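Local coordinates for protein bifunctional endomannanase/endoglucanase (Caldanaerobius polysaccharolyticus, PDB 3W0K) that probably cleaves internal beta-glycosidic bonds of mannans and glucans, acting as a family 5 glycoside hydrolase with a beta/alpha-barrel fold, at residues F47-F52 with V112-L117; E63-Y68 with I77-N82; L81-A86 with E116-R121. All blocks are in the same frame, centred on the assembly; numbering follows the deposited sequence.

Contact 1: F47-F52 with V112-L117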
loop_
_atom_site.group_PDB
_atom_site.type_symbol
_atom_site.label_atom_id
_atom_site.label_comp_id
_atom_site.label_asym_id
_atom_site.label_seq_id
_atom_site.Cartn_x
_atom_site.Cartn_y
_atom_site.Cartn_z
ATOM N N PHE A 47 12.576 -12.944 -2.926
ATOM C CA PHE A 47 13.569 -12.932 -1.857
ATOM C C PHE A 47 13.688 -14.322 -1.228
ATOM O O PHE A 47 14.723 -14.658 -0.655
ATOM C CB PHE A 47 13.205 -11.913 -0.772
ATOM C CG PHE A 47 13.764 -10.538 -1.013
ATOM C CD1 PHE A 47 15.109 -10.268 -0.781
ATOM C CD2 PHE A 47 12.938 -9.500 -1.435
ATOM C CE1 PHE A 47 15.626 -8.982 -0.965
ATOM C CE2 PHE A 47 13.444 -8.211 -1.621
ATOM C CZ PHE A 47 14.790 -7.953 -1.384
ATOM N N TRP A 48 12.635 -15.130 -1.348
ATOM C CA TRP A 48 12.641 -16.477 -0.776
ATOM C C TRP A 48 12.257 -17.557 -1.784
ATOM O O TRP A 48 12.146 -18.732 -1.428
ATOM C CB TRP A 48 11.705 -16.544 0.442
ATOM C CG TRP A 48 10.239 -16.346 0.127
ATOM C CD1 TRP A 48 9.374 -17.283 -0.364
ATOM C CD2 TRP A 48 9.463 -15.154 0.322
ATOM N NE1 TRP A 48 8.115 -16.755 -0.483
ATOM C CE2 TRP A 48 8.139 -15.450 -0.068
ATOM C CE3 TRP A 48 9.759 -13.868 0.793
ATOM C CZ2 TRP A 48 7.108 -14.506 0.000
ATOM C CZ3 TRP A 48 8.735 -12.930 0.861
ATOM C CH2 TRP A 48 7.424 -13.257 0.466
ATOM N N THR A 49 12.071 -17.161 -3.040
ATOM C CA THR A 49 11.678 -18.102 -4.085
ATOM C C THR A 49 12.600 -17.996 -5.288
ATOM O O THR A 49 12.735 -16.927 -5.884
ATOM C CB THR A 49 10.243 -17.820 -4.566
ATOM O OG1 THR A 49 9.371 -17.701 -3.437
ATOM C CG2 THR A 49 9.746 -18.940 -5.476
ATOM N N ARG A 50 13.211 -19.117 -5.659
ATOM C CA ARG A 50 14.115 -19.138 -6.796
ATOM C C ARG A 50 13.462 -19.737 -8.034
ATOM O O ARG A 50 12.804 -20.773 -7.961
ATOM C CB ARG A 50 15.391 -19.915 -6.449
ATOM C CG ARG A 50 16.453 -19.868 -7.540
ATOM C CD ARG A 50 17.852 -20.084 -6.975
ATOM N NE ARG A 50 18.252 -19.010 -6.064
ATOM C CZ ARG A 50 18.656 -17.800 -6.449
ATOM N NH1 ARG A 50 18.719 -17.488 -7.737
ATOM N NH2 ARG A 50 18.998 -16.897 -5.539
ATOM N N ASN A 51 13.610 -19.034 -9.154
ATOM C CA ASN A 51 13.089 -19.465 -10.449
ATOM C C ASN A 51 11.654 -20.011 -10.457
ATOM O O ASN A 51 11.383 -21.082 -11.012
ATOM C CB ASN A 51 14.053 -20.478 -11.078
ATOM C CG ASN A 51 13.803 -20.680 -12.560
ATOM O OD1 ASN A 51 13.458 -19.740 -13.279
ATOM N ND2 ASN A 51 13.978 -21.914 -13.026
ATOM N N PHE A 52 10.747 -19.270 -9.828
ATOM C CA PHE A 52 9.323 -19.616 -9.771
ATOM C C PHE A 52 8.991 -20.943 -9.091
ATOM O O PHE A 52 7.910 -21.494 -9.291
ATOM C CB PHE A 52 8.726 -19.575 -11.187
ATOM C CG PHE A 52 9.151 -18.373 -11.978
ATOM C CD1 PHE A 52 8.664 -17.108 -11.659
ATOM C CD2 PHE A 52 10.089 -18.492 -12.999
ATOM C CE1 PHE A 52 9.112 -15.978 -12.346
ATOM C CE2 PHE A 52 10.543 -17.372 -13.691
ATOM C CZ PHE A 52 10.053 -16.112 -13.361
ATOM N N VAL A 112 -1.671 -19.047 -3.022
ATOM C CA VAL A 112 -2.413 -19.532 -1.864
ATOM C C VAL A 112 -1.462 -20.208 -0.872
ATOM O O VAL A 112 -1.569 -19.996 0.338
ATOM C CB VAL A 112 -3.551 -20.497 -2.295
ATOM C CG1 VAL A 112 -4.210 -21.145 -1.072
ATOM C CG2 VAL A 112 -4.591 -19.732 -3.100
ATOM N N TYR A 113 -0.508 -20.979 -1.390
ATOM C CA TYR A 113 0.470 -21.669 -0.551
ATOM C C TYR A 113 1.307 -20.675 0.256
ATOM O O TYR A 113 1.564 -20.903 1.439
ATOM C CB TYR A 113 1.372 -22.561 -1.411
ATOM C CG TYR A 113 2.569 -23.137 -0.686
ATOM C CD1 TYR A 113 2.418 -24.146 0.265
ATOM C CD2 TYR A 113 3.856 -22.671 -0.954
ATOM C CE1 TYR A 113 3.522 -24.674 0.933
ATOM C CE2 TYR A 113 4.962 -23.192 -0.294
ATOM C CZ TYR A 113 4.790 -24.190 0.646
ATOM O OH TYR A 113 5.888 -24.689 1.307
ATOM N N GLN A 114 1.712 -19.572 -0.379
ATOM C CA GLN A 114 2.506 -18.533 0.286
ATOM C C GLN A 114 1.735 -18.001 1.484
ATOM O O GLN A 114 2.277 -17.881 2.585
ATOM C CB GLN A 114 2.760 -17.344 -0.649
ATOM C CG GLN A 114 3.376 -17.668 -1.989
ATOM C CD GLN A 114 4.827 -18.053 -1.895
ATOM O OE1 GLN A 114 5.187 -19.210 -2.095
ATOM N NE2 GLN A 114 5.677 -17.077 -1.611
ATOM N N TRP A 115 0.472 -17.655 1.251
ATOM C CA TRP A 115 -0.371 -17.120 2.307
ATOM C C TRP A 115 -0.664 -18.125 3.408
ATOM O O TRP A 115 -0.782 -17.749 4.571
ATOM C CB TRP A 115 -1.642 -16.499 1.725
ATOM C CG TRP A 115 -1.379 -15.109 1.223
ATOM C CD1 TRP A 115 -1.573 -14.634 -0.044
ATOM C CD2 TRP A 115 -0.825 -14.020 1.979
ATOM N NE1 TRP A 115 -1.169 -13.320 -0.125
ATOM C CE2 TRP A 115 -0.706 -12.920 1.102
ATOM C CE3 TRP A 115 -0.410 -13.872 3.311
ATOM C CZ2 TRP A 115 -0.192 -11.682 1.514
ATOM C CZ3 TRP A 115 0.103 -12.644 3.721
ATOM C CH2 TRP A 115 0.207 -11.564 2.822
ATOM N N GLU A 116 -0.742 -19.404 3.051
ATOM C CA GLU A 116 -0.971 -20.435 4.056
ATOM C C GLU A 116 0.274 -20.543 4.934
ATOM O O GLU A 116 0.170 -20.764 6.140
ATOM C CB GLU A 116 -1.282 -21.778 3.400
ATOM C CG GLU A 116 -2.661 -21.838 2.763
ATOM C CD GLU A 116 -2.942 -23.171 2.094
ATOM O OE1 GLU A 116 -2.034 -23.714 1.429
ATOM O OE2 GLU A 116 -4.075 -23.672 2.229
ATOM N N LEU A 117 1.447 -20.370 4.324
ATOM C CA LEU A 117 2.714 -20.413 5.055
ATOM C C LEU A 117 2.728 -19.335 6.131
ATOM O O LEU A 117 3.030 -19.613 7.291
ATOM C CB LEU A 117 3.898 -20.186 4.115
ATOM C CG LEU A 117 4.324 -21.309 3.175
ATOM C CD1 LEU A 117 5.430 -20.795 2.271
ATOM C CD2 LEU A 117 4.796 -22.515 3.979
#
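Trp48, in the loop that leaves barrel strand 38-44, reaches across to Gln114 on the flank of helix 105-121, joining a loop at the C-terminal end of the strands to an outer helix of the beta/alpha barrel. The indole is met at its pyrrole edge, where the Gln114 amide lies in line with the ring system: the two planes are only 8° apart. As modelled, Gln114 NE2 stands 2.7 Å from Trp48 NE1, which sets two nitrogens against each other. The amide is probably turned over, and with its oxygen in this place the pair may be a hydrogen bond. Gln114 bends at its second torsion (chi2 -72°), which carries the amide round to the indole edge. The Thr49 hydroxyl lies near the Gln114 amide but is hydrogen-bonded to the backbone oxygen of Tyr45 within the same loop. Trp48, Thr49 and Gln114 are all buried, although the two segments bury just 99 Å² between them. The Trp48 ring also meets Phe62, at the start of helix 62-74, edge-to-face and touches Leu83 of strand 78-83, while Trp115, the next residue on helix 105-121, packs on Leu83 as well and on Thr158 of helix 148-165.

Contact 2: E63-Y68 with I77-N82; sequences EYIDLY and IHMCLN
Tyr68 meets Met79 not with its ring but with the carbon that carries it. One face of the ring has the backbone oxygen of Tyr64, a turn earlier in the helix, 3.1 Å above its plane and offset toward the rim; the Trp10 ring meets that of Tyr68 with the planes at about 55°, and the Tyr68 hydroxyl is hydrogen-bonded to the backbone oxygen of Glu21. The ring leads away from the strand, while CB of Tyr68 faces it and lies 3.6 Å from SD of Met79. Met79 runs straight out from strand 78-83, with CG anti to the backbone N (chi1 -175°), and bends only at its last torsion. The bend carries its methyl CE toward Ile65, whose CG2 branch it approaches to 3.8 Å. The same CG2 touches Leu81, two residues on along the strand, at 4.2 Å from CD2, so one methyl bridges both strand side chains. Ile65 crosses each of them at about a right angle. The helix and strand segments run nearly antiparallel, at 152° with axes 10.6 Å apart, as expected within the beta-alpha-beta unit of strand 38-44, helix 62-74 and strand 78-83. No hydrogen bond links the two segments: methyls, methylene and thioether meet by van der Waals contact alone, an apolar layer between barrel sheet and helix in which shape, not directed bonding, sets the fit.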
loop_
_atom_site.group_PDB
_atom_site.type_symbol
_atom_site.label_atom_id
_atom_site.label_comp_id
_atom_site.label_asym_id
_atom_site.label_seq_id
_atom_site.Cartn_x
_atom_site.Cartn_y
_atom_site.Cartn_z
ATOM N N GLU A 63 12.719 -15.132 8.628
ATOM C CA GLU A 63 13.221 -14.617 9.895
ATOM C C GLU A 63 13.272 -13.092 9.864
ATOM O O GLU A 63 13.201 -12.444 10.906
ATOM C CB GLU A 63 14.585 -15.218 10.228
ATOM C CG GLU A 63 14.486 -16.690 10.591
ATOM C CD GLU A 63 15.824 -17.333 10.907
ATOM O OE1 GLU A 63 15.859 -18.579 10.999
ATOM O OE2 GLU A 63 16.831 -16.610 11.071
ATOM N N TYR A 64 13.383 -12.526 8.663
ATOM C CA TYR A 64 13.389 -11.074 8.511
ATOM C C TYR A 64 11.992 -10.548 8.801
ATOM O O TYR A 64 11.835 -9.524 9.461
ATOM C CB TYR A 64 13.802 -10.665 7.101
ATOM C CG TYR A 64 15.294 -10.576 6.910
ATOM C CD1 TYR A 64 15.992 -9.420 7.271
ATOM C CD2 TYR A 64 16.008 -11.634 6.357
ATOM C CE1 TYR A 64 17.364 -9.321 7.079
ATOM C CE2 TYR A 64 17.385 -11.543 6.159
ATOM C CZ TYR A 64 18.053 -10.386 6.521
ATOM O OH TYR A 64 19.409 -10.288 6.318
ATOM N N ILE A 65 10.978 -11.255 8.307
ATOM C CA ILE A 65 9.594 -10.857 8.537
ATOM C C ILE A 65 9.280 -10.978 10.029
ATOM O O ILE A 65 8.616 -10.112 10.592
ATOM C CB ILE A 65 8.613 -11.680 7.669
ATOM C CG1 ILE A 65 8.952 -11.474 6.187
ATOM C CG2 ILE A 65 7.173 -11.243 7.935
ATOM C CD1 ILE A 65 8.141 -12.323 5.230
ATOM N N ASP A 66 9.820 -12.015 10.675
ATOM C CA ASP A 66 9.628 -12.208 12.118
ATOM C C ASP A 66 10.197 -10.996 12.853
ATOM O O ASP A 66 9.594 -10.491 13.802
ATOM C CB ASP A 66 10.399 -13.434 12.627
ATOM C CG ASP A 66 9.865 -14.748 12.099
ATOM O OD1 ASP A 66 8.805 -14.775 11.446
ATOM O OD2 ASP A 66 10.525 -15.773 12.363
ATOM N N LEU A 67 11.372 -10.553 12.408
ATOM C CA LEU A 67 12.060 -9.416 13.011
ATOM C C LEU A 67 11.284 -8.117 12.827
ATOM O O LEU A 67 11.180 -7.316 13.758
ATOM C CB LEU A 67 13.477 -9.289 12.442
ATOM C CG LEU A 67 14.388 -8.238 13.080
ATOM C CD1 LEU A 67 14.449 -8.425 14.590
ATOM C CD2 LEU A 67 15.777 -8.342 12.465
ATOM N N TYR A 68 10.737 -7.910 11.630
ATOM C CA TYR A 68 9.952 -6.709 11.368
ATOM C C TYR A 68 8.760 -6.686 12.326
ATOM O O TYR A 68 8.449 -5.656 12.926
ATOM C CB TYR A 68 9.424 -6.695 9.928
ATOM C CG TYR A 68 10.463 -6.710 8.823
ATOM C CD1 TYR A 68 11.791 -6.345 9.058
ATOM C CD2 TYR A 68 10.107 -7.098 7.533
ATOM C CE1 TYR A 68 12.741 -6.372 8.026
ATOM C CE2 TYR A 68 11.039 -7.128 6.501
ATOM C CZ TYR A 68 12.350 -6.765 6.749
ATOM O OH TYR A 68 13.258 -6.796 5.716
ATOM N N ILE A 77 3.080 -0.776 17.143
ATOM C CA ILE A 77 2.821 -0.474 15.744
ATOM C C ILE A 77 2.284 -1.733 15.080
ATOM O O ILE A 77 2.861 -2.809 15.230
ATOM C CB ILE A 77 4.119 -0.034 15.022
ATOM C CG1 ILE A 77 4.583 1.323 15.560
ATOM C CG2 ILE A 77 3.900 0.034 13.515
ATOM C CD1 ILE A 77 5.941 1.755 15.051
ATOM N N HIS A 78 1.142 -1.603 14.410
ATOM C CA HIS A 78 0.523 -2.712 13.688
ATOM C C HIS A 78 1.292 -2.917 12.387
ATOM O O HIS A 78 1.616 -1.947 11.694
ATOM C CB HIS A 78 -0.936 -2.376 13.355
ATOM C CG HIS A 78 -1.594 -3.365 12.441
ATOM N ND1 HIS A 78 -2.375 -4.401 12.905
ATOM C CD2 HIS A 78 -1.570 -3.487 11.091
ATOM C CE1 HIS A 78 -2.802 -5.121 11.881
ATOM N NE2 HIS A 78 -2.327 -4.588 10.770
ATOM N N MET A 79 1.583 -4.174 12.058
ATOM C CA MET A 79 2.298 -4.479 10.825
ATOM C C MET A 79 1.381 -5.145 9.811
ATOM O O MET A 79 0.714 -6.138 10.113
ATOM C CB MET A 79 3.498 -5.389 11.090
ATOM C CG MET A 79 4.349 -5.629 9.842
ATOM S SD MET A 79 5.789 -6.671 10.130
ATOM C CE MET A 79 5.327 -8.147 9.237
ATOM N N CYS A 80 1.333 -4.574 8.614
ATOM C CA CYS A 80 0.524 -5.125 7.540
ATOM C C CYS A 80 1.469 -5.698 6.490
ATOM O O CYS A 80 2.167 -4.952 5.796
ATOM C CB CYS A 80 -0.361 -4.041 6.924
ATOM S SG CYS A 80 -1.364 -4.640 5.549
ATOM N N LEU A 81 1.517 -7.026 6.412
ATOM C CA LEU A 81 2.379 -7.723 5.458
ATOM C C LEU A 81 1.676 -7.825 4.112
ATOM O O LEU A 81 0.558 -8.330 4.026
ATOM C CB LEU A 81 2.715 -9.126 5.978
ATOM C CG LEU A 81 3.566 -10.019 5.071
ATOM C CD1 LEU A 81 4.950 -9.422 4.874
ATOM C CD2 LEU A 81 3.666 -11.414 5.685
ATOM N N ASN A 82 2.351 -7.371 3.060
ATOM C CA ASN A 82 1.784 -7.386 1.716
ATOM C C ASN A 82 2.677 -8.063 0.684
ATOM O O ASN A 82 3.894 -7.898 0.711
ATOM C CB ASN A 82 1.525 -5.937 1.259
ATOM C CG ASN A 82 1.266 -5.825 -0.242
ATOM O OD1 ASN A 82 2.095 -5.305 -0.991
ATOM N ND2 ASN A 82 0.121 -6.330 -0.685
#

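Contact 3: L81-A86 with E116-R121; sequences LNLHRA and ELFAKR
Glu116 O, two residues ahead of the Phe118 that packs on Leu81, receives two bonds from a single residue: the backbone N of Lys120 donates at 2.9 Å in the regular helical pattern, and NZ of the same lysine curls back to it in a weak bond of 3.2 Å. The contact with the strand is made further inward and is wholly apolar. CD2 of Leu81 sits over the face of the Phe118 ring in a CH-pi contact, 3.9 Å from the ring centroid and 11° off the normal, almost above the centre. Leu83 comes instead to the ring's rim, near its plane, with CD2 4.4 Å from Phe118 CE2. The aromatic side chain leaves the helix with CG anti to the carbonyl carbon (chi1 -67°) and reaches toward the barrel strand, crossing Leu81 at about a right angle. Ile65 and Phe62 of helix 62-74 also touch the ring. With an alanine in place of Phe118, the methyls of Leu81 and Leu83 would probably lose the ring they pack on, leaving a gap between helix 105-121 and strand 78-83. No hydrogen bond joins the segments; between them, cohesion rests on one buried ring, met over one face by Leu81 and at its edge by Leu83.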
loop_
_atom_site.group_PDB
_atom_site.type_symbol
_atom_site.label_atom_id
_atom_site.label_comp_id
_atom_site.label_asym_id
_atom_site.label_seq_id
_atom_site.Cartn_x
_atom_site.Cartn_y
_atom_site.Cartn_z
ATOM N N LEU A 81 1.517 -7.026 6.412
ATOM C CA LEU A 81 2.379 -7.723 5.458
ATOM C C LEU A 81 1.676 -7.825 4.112
ATOM O O LEU A 81 0.558 -8.330 4.026
ATOM C CB LEU A 81 2.715 -9.126 5.978
ATOM C CG LEU A 81 3.566 -10.019 5.071
ATOM C CD1 LEU A 81 4.950 -9.422 4.874
ATOM C CD2 LEU A 81 3.666 -11.414 5.685
ATOM N N ASN A 82 2.351 -7.371 3.060
ATOM C CA ASN A 82 1.784 -7.386 1.716
ATOM C C ASN A 82 2.677 -8.063 0.684
ATOM O O ASN A 82 3.894 -7.898 0.711
ATOM C CB ASN A 82 1.525 -5.937 1.259
ATOM C CG ASN A 82 1.266 -5.825 -0.242
ATOM O OD1 ASN A 82 2.095 -5.305 -0.991
ATOM N ND2 ASN A 82 0.121 -6.330 -0.685
ATOM N N LEU A 83 2.078 -8.852 -0.206
ATOM C CA LEU A 83 2.856 -9.444 -1.288
ATOM C C LEU A 83 2.750 -8.412 -2.410
ATOM O O LEU A 83 1.674 -8.219 -2.986
ATOM C CB LEU A 83 2.287 -10.791 -1.752
ATOM C CG LEU A 83 2.541 -12.018 -0.874
ATOM C CD1 LEU A 83 2.090 -13.271 -1.621
ATOM C CD2 LEU A 83 4.020 -12.127 -0.532
ATOM N N HIS A 84 3.833 -7.671 -2.634
ATOM C CA HIS A 84 3.861 -6.647 -3.675
ATOM C C HIS A 84 4.075 -7.320 -5.022
ATOM O O HIS A 84 3.422 -6.977 -6.015
ATOM C CB HIS A 84 4.954 -5.623 -3.401
ATOM C CG HIS A 84 4.846 -4.407 -4.260
ATOM N ND1 HIS A 84 5.510 -4.286 -5.460
ATOM C CD2 HIS A 84 4.103 -3.284 -4.125
ATOM C CE1 HIS A 84 5.177 -3.142 -6.031
ATOM N NE2 HIS A 84 4.324 -2.516 -5.240
ATOM N N ARG A 85 5.079 -8.188 -5.069
ATOM C CA ARG A 85 5.327 -9.005 -6.246
ATOM C C ARG A 85 4.956 -10.369 -5.684
ATOM O O ARG A 85 5.554 -10.836 -4.706
ATOM C CB ARG A 85 6.786 -8.995 -6.716
ATOM C CG ARG A 85 7.009 -9.967 -7.891
ATOM C CD ARG A 85 8.386 -9.842 -8.529
ATOM N NE ARG A 85 8.550 -8.576 -9.240
ATOM C CZ ARG A 85 8.158 -8.343 -10.488
ATOM N NH1 ARG A 85 7.564 -9.292 -11.206
ATOM N NH2 ARG A 85 8.356 -7.143 -11.022
ATOM N N ALA A 86 3.873 -10.919 -6.214
ATOM C CA ALA A 86 3.355 -12.215 -5.798
ATOM C C ALA A 86 3.530 -13.194 -6.946
ATOM O O ALA A 86 3.834 -12.786 -8.066
ATOM C CB ALA A 86 1.867 -12.079 -5.458
ATOM N N GLU A 116 -0.742 -19.404 3.051
ATOM C CA GLU A 116 -0.971 -20.435 4.056
ATOM C C GLU A 116 0.274 -20.543 4.934
ATOM O O GLU A 116 0.170 -20.764 6.140
ATOM C CB GLU A 116 -1.282 -21.778 3.400
ATOM C CG GLU A 116 -2.661 -21.838 2.763
ATOM C CD GLU A 116 -2.942 -23.171 2.094
ATOM O OE1 GLU A 116 -2.034 -23.714 1.429
ATOM O OE2 GLU A 116 -4.075 -23.672 2.229
ATOM N N LEU A 117 1.447 -20.370 4.324
ATOM C CA LEU A 117 2.714 -20.413 5.055
ATOM C C LEU A 117 2.728 -19.335 6.131
ATOM O O LEU A 117 3.030 -19.613 7.291
ATOM C CB LEU A 117 3.898 -20.186 4.115
ATOM C CG LEU A 117 4.324 -21.309 3.175
ATOM C CD1 LEU A 117 5.430 -20.795 2.271
ATOM C CD2 LEU A 117 4.796 -22.515 3.979
ATOM N N PHE A 118 2.381 -18.109 5.748
ATOM C CA PHE A 118 2.354 -17.002 6.695
ATOM C C PHE A 118 1.249 -17.169 7.731
ATOM O O PHE A 118 1.440 -16.850 8.904
ATOM C CB PHE A 118 2.228 -15.662 5.959
ATOM C CG PHE A 118 3.441 -15.309 5.146
ATOM C CD1 PHE A 118 4.719 -15.445 5.683
ATOM C CD2 PHE A 118 3.309 -14.854 3.838
ATOM C CE1 PHE A 118 5.848 -15.135 4.926
ATOM C CE2 PHE A 118 4.430 -14.541 3.074
ATOM C CZ PHE A 118 5.702 -14.681 3.618
ATOM N N ALA A 119 0.099 -17.690 7.307
ATOM C CA ALA A 119 -1.007 -17.914 8.233
ATOM C C ALA A 119 -0.572 -18.896 9.319
ATOM O O ALA A 119 -0.833 -18.678 10.506
ATOM C CB ALA A 119 -2.227 -18.446 7.492
ATOM N N LYS A 120 0.116 -19.960 8.916
ATOM C CA LYS A 120 0.595 -20.956 9.868
ATOM C C LYS A 120 1.710 -20.411 10.752
ATOM O O LYS A 120 1.693 -20.594 11.970
ATOM C CB LYS A 120 1.103 -22.204 9.144
ATOM C CG LYS A 120 0.010 -23.081 8.571
ATOM C CD LYS A 120 0.577 -24.405 8.076
ATOM C CE LYS A 120 1.396 -24.234 6.810
ATOM N NZ LYS A 120 0.527 -23.892 5.651
ATOM N N ARG A 121 2.659 -19.713 10.138
ATOM C CA ARG A 121 3.795 -19.166 10.868
ATOM C C ARG A 121 3.387 -18.190 11.964
ATOM O O ARG A 121 3.934 -18.219 13.067
ATOM C CB ARG A 121 4.768 -18.478 9.906
ATOM C CG ARG A 121 6.121 -18.171 10.527
ATOM C CD ARG A 121 7.054 -17.527 9.524
ATOM N NE ARG A 121 8.383 -17.312 10.090
ATOM C CZ ARG A 121 9.382 -18.185 10.007
ATOM N NH1 ARG A 121 9.209 -19.343 9.379
ATOM N NH2 ARG A 121 10.564 -17.894 10.534
#

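Overall arrangement
The three contacts lie along one flank of the eight-stranded parallel barrel. Contact 3 is central, its centre about 8 Å from that of contact 1 and about 10 Å from that of contact 2; the centres of contacts 1 and 2 are about 16 Å apart. Strand 78-83 serves contacts 2 and 3, and helix 105-121 serves contacts 1 and 3. Along the chain the order is loop 47-52, helix 62-74, strand 78-83 and helix 105-121, so both segments of contact 2 fall between those of contact 1. Trp48 touches Phe118, and an Asp66–Arg121 salt bridge ties helix 62-74 to helix 105-121. Together they form a continuous layer joining two outer helices, a barrel strand and a loop.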